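Local coordinates for phosphatidylinositol 4,5-bisphosphate-binding protein SLM1 (Saccharomyces cerevisiae, PDB 4A6F) that binds phosphatidylinositol 4,5-bisphosphate through its PH domain, the part present here, and acts with SLM2 as an effector of TORC2 and calcineurin signalling, at residues V59-R64 with K79-A84. Sequence-based numbering, arbitrary orientation.
With SEP (phosphoserine), chain E.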
loop_
_atom_site.group_PDB
_atom_site.type_symbol
_atom_site.label_atom_id
_atom_site.label_comp_id
_atom_site.label_asym_id
_atom_site.label_seq_id
_atom_site.Cartn_x
_atom_site.Cartn_y
_atom_site.Cartn_z
ATOM N N VAL A 59 6.955 3.337 15.799
ATOM C CA VAL A 59 6.153 3.716 16.945
ATOM C C VAL A 59 6.748 2.981 18.118
ATOM O O VAL A 59 6.968 1.770 18.057
ATOM C CB VAL A 59 4.655 3.402 16.767
ATOM C CG1 VAL A 59 4.013 4.434 15.839
ATOM C CG2 VAL A 59 4.459 1.988 16.222
ATOM N N THR A 60 7.040 3.712 19.183
ATOM C CA THR A 60 7.830 3.125 20.250
ATOM C C THR A 60 7.006 2.818 21.496
ATOM O O THR A 60 6.778 1.651 21.814
ATOM C CB THR A 60 9.053 3.993 20.574
ATOM O OG1 THR A 60 8.614 5.303 20.940
ATOM C CG2 THR A 60 9.967 4.088 19.352
ATOM N N GLU A 61 6.557 3.849 22.199
ATOM C CA GLU A 61 5.768 3.612 23.397
ATOM C C GLU A 61 4.374 4.205 23.290
ATOM O O GLU A 61 4.095 5.037 22.423
ATOM C CB GLU A 61 6.490 4.138 24.643
ATOM C CG GLU A 61 7.002 5.540 24.498
ATOM C CD GLU A 61 7.703 6.049 25.741
ATOM O OE1 GLU A 61 7.322 5.652 26.864
ATOM O OE2 GLU A 61 8.639 6.860 25.587
ATOM N N HIS A 62 3.496 3.758 24.178
ATOM C CA HIS A 62 2.154 4.295 24.243
ATOM C C HIS A 62 1.659 4.221 25.675
ATOM O O HIS A 62 2.233 3.514 26.524
ATOM C CB HIS A 62 1.203 3.553 23.291
ATOM C CG HIS A 62 1.044 2.093 23.605
ATOM N ND1 HIS A 62 0.411 1.641 24.744
ATOM C CD2 HIS A 62 1.412 0.987 22.916
ATOM C CE1 HIS A 62 0.413 0.319 24.753
ATOM N NE2 HIS A 62 1.011 -0.104 23.653
ATOM N N SER A 63 0.593 4.954 25.944
ATOM C CA SER A 63 0.018 4.990 27.272
ATOM C C SER A 63 -0.431 3.597 27.705
ATOM O O SER A 63 -0.784 2.756 26.879
ATOM C CB SER A 63 -1.180 5.935 27.293
ATOM O OG SER A 63 -0.808 7.224 26.847
ATOM N N ARG A 64 -0.412 3.361 29.012
ATOM C CA ARG A 64 -1.077 2.195 29.568
ATOM C C ARG A 64 -2.502 2.610 29.882
ATOM O O ARG A 64 -2.741 3.744 30.296
ATOM C CB ARG A 64 -0.366 1.706 30.830
ATOM C CG ARG A 64 0.858 0.850 30.554
ATOM C CD ARG A 64 1.452 0.294 31.843
ATOM N NE ARG A 64 0.600 -0.715 32.469
ATOM C CZ ARG A 64 0.823 -1.235 33.672
ATOM N NH1 ARG A 64 1.865 -0.835 34.388
ATOM N NH2 ARG A 64 -0.001 -2.151 34.167
ATOM N N LYS A 79 -2.107 8.328 24.446
ATOM C CA LYS A 79 -0.936 8.880 23.762
ATOM C C LYS A 79 -0.018 7.801 23.204
ATOM O O LYS A 79 0.046 6.680 23.713
ATOM C CB LYS A 79 -0.101 9.726 24.718
ATOM C CG LYS A 79 -0.756 10.961 25.265
ATOM C CD LYS A 79 0.221 11.574 26.269
ATOM C CE LYS A 79 -0.328 12.778 26.981
ATOM N NZ LYS A 79 0.599 13.129 28.103
ATOM N N PHE A 80 0.721 8.164 22.164
ATOM C CA PHE A 80 1.771 7.297 21.640
ATOM C C PHE A 80 2.904 8.143 21.080
ATOM O O PHE A 80 2.720 9.327 20.772
ATOM C CB PHE A 80 1.238 6.295 20.599
ATOM C CG PHE A 80 0.796 6.920 19.293
ATOM C CD1 PHE A 80 -0.513 7.354 19.118
ATOM C CD2 PHE A 80 1.675 7.026 18.224
ATOM C CE1 PHE A 80 -0.935 7.909 17.911
ATOM C CE2 PHE A 80 1.261 7.580 17.018
ATOM C CZ PHE A 80 -0.046 8.024 16.863
ATOM N N VAL A 81 4.078 7.534 20.984
ATOM C CA VAL A 81 5.267 8.200 20.462
ATOM C C VAL A 81 5.634 7.659 19.093
ATOM O O VAL A 81 5.697 6.433 18.881
ATOM C CB VAL A 81 6.487 8.018 21.397
ATOM C CG1 VAL A 81 7.687 8.752 20.840
ATOM C CG2 VAL A 81 6.170 8.513 22.800
ATOM N N LEU A 82 5.870 8.582 18.167
ATOM C CA LEU A 82 6.351 8.250 16.835
ATOM C C LEU A 82 7.778 8.767 16.734
ATOM O O LEU A 82 8.038 9.959 16.916
ATOM C CB LEU A 82 5.445 8.881 15.766
ATOM C CG LEU A 82 5.783 8.578 14.302
ATOM C CD1 LEU A 82 5.627 7.098 14.005
ATOM C CD2 LEU A 82 4.895 9.402 13.369
ATOM N N HIS A 83 8.706 7.854 16.478
ATOM C CA HIS A 83 10.131 8.151 16.492
ATOM C C HIS A 83 10.708 8.218 15.081
ATOM O O HIS A 83 10.295 7.469 14.193
ATOM C CB HIS A 83 10.856 7.081 17.302
ATOM C CG HIS A 83 12.348 7.179 17.238
ATOM N ND1 HIS A 83 13.085 7.922 18.135
ATOM C CD2 HIS A 83 13.242 6.617 16.390
ATOM C CE1 HIS A 83 14.369 7.820 17.838
ATOM N NE2 HIS A 83 14.492 7.032 16.785
ATOM N N ALA A 84 11.676 9.112 14.888
ATOM C CA ALA A 84 12.261 9.355 13.571
ATOM C C ALA A 84 13.734 8.963 13.488
ATOM O O ALA A 84 14.434 8.894 14.499
ATOM C CB ALA A 84 12.096 10.815 13.190
HETATM N N SEP E . 0.674 16.649 29.781
HETATM C CA SEP E . 1.007 16.324 28.309
HETATM C CB SEP E . 0.215 17.182 27.336
HETATM O OG SEP E . -1.082 16.662 27.240
HETATM C C SEP E . 2.437 16.290 27.916
HETATM O O SEP E . 3.360 16.121 28.752
HETATM O OXT SEP E . 2.791 16.325 26.519
HETATM P P SEP E . -1.760 16.289 28.558
HETATM O O1P SEP E . -0.982 15.319 29.514
HETATM O O2P SEP E . -2.042 17.530 29.383
HETATM O O3P SEP E . -2.796 15.592 28.180
#
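Val-81 stands against two consecutive side chains of strand 57-62, with one methyl turned to each. Its CG2 lies alongside Glu-61, 3.5 Å from Glu-61 CG, both side chains leaving the sheet on the same side. CG1 and CB face the hydroxyl of Thr-60, whose OG1 comes to 3.5 Å from Val-81 CB; a chi1 of 58° tucks OG1 in over its own backbone, towards Val-81, and turns Thr-60 CG2 to His-83 CB. The His-83 ring swings off past this contact, and its ND1 is hydrogen-bonded to Asn-95 OD1. Two main-chain hydrogen bonds bracket Val-81: Thr-60 N to Val-81 O (3.0 Å) and Val-81 N to Glu-61 O. Because Thr-60 and Glu-61 together occupy the place opposite this one residue, the register slips by one, a beta bulge between the non-hydrogen-bonded pairs Val-59/Leu-82 and His-62/Phe-80. The strands are antiparallel neighbours in the PH-domain sheet, 57-62 at its edge within the chain. On the face bearing those two pairs, Val-59 CG1 touches Leu-82 CD1 at 3.6 Å and approaches the Phe-80 ring obliquely. His-62 and Phe-80 touch through their CB atoms, 3.8 Å apart, and their rings then diverge. Helix 103-115 packs on this face, Phe-110 meeting Val-59 and standing edge-to-face with His-62, while the Phe-80 ring meets Phe-98. The imidazole is held in its rotation by ND1, which donates to Ser-63 O at 2.7 Å, the oxygen lying in the ring plane. Past the bulge Ser-63 grips Lys-79 twice, Ser-63 N to Lys-79 O and Lys-79 N to Ser-63 OG (2.9 Å). The extended Lys-79 chain runs away from this pairing, bringing Lys-79 NZ to 3.0 Å from phosphoserine O1P, a hydrogen bond.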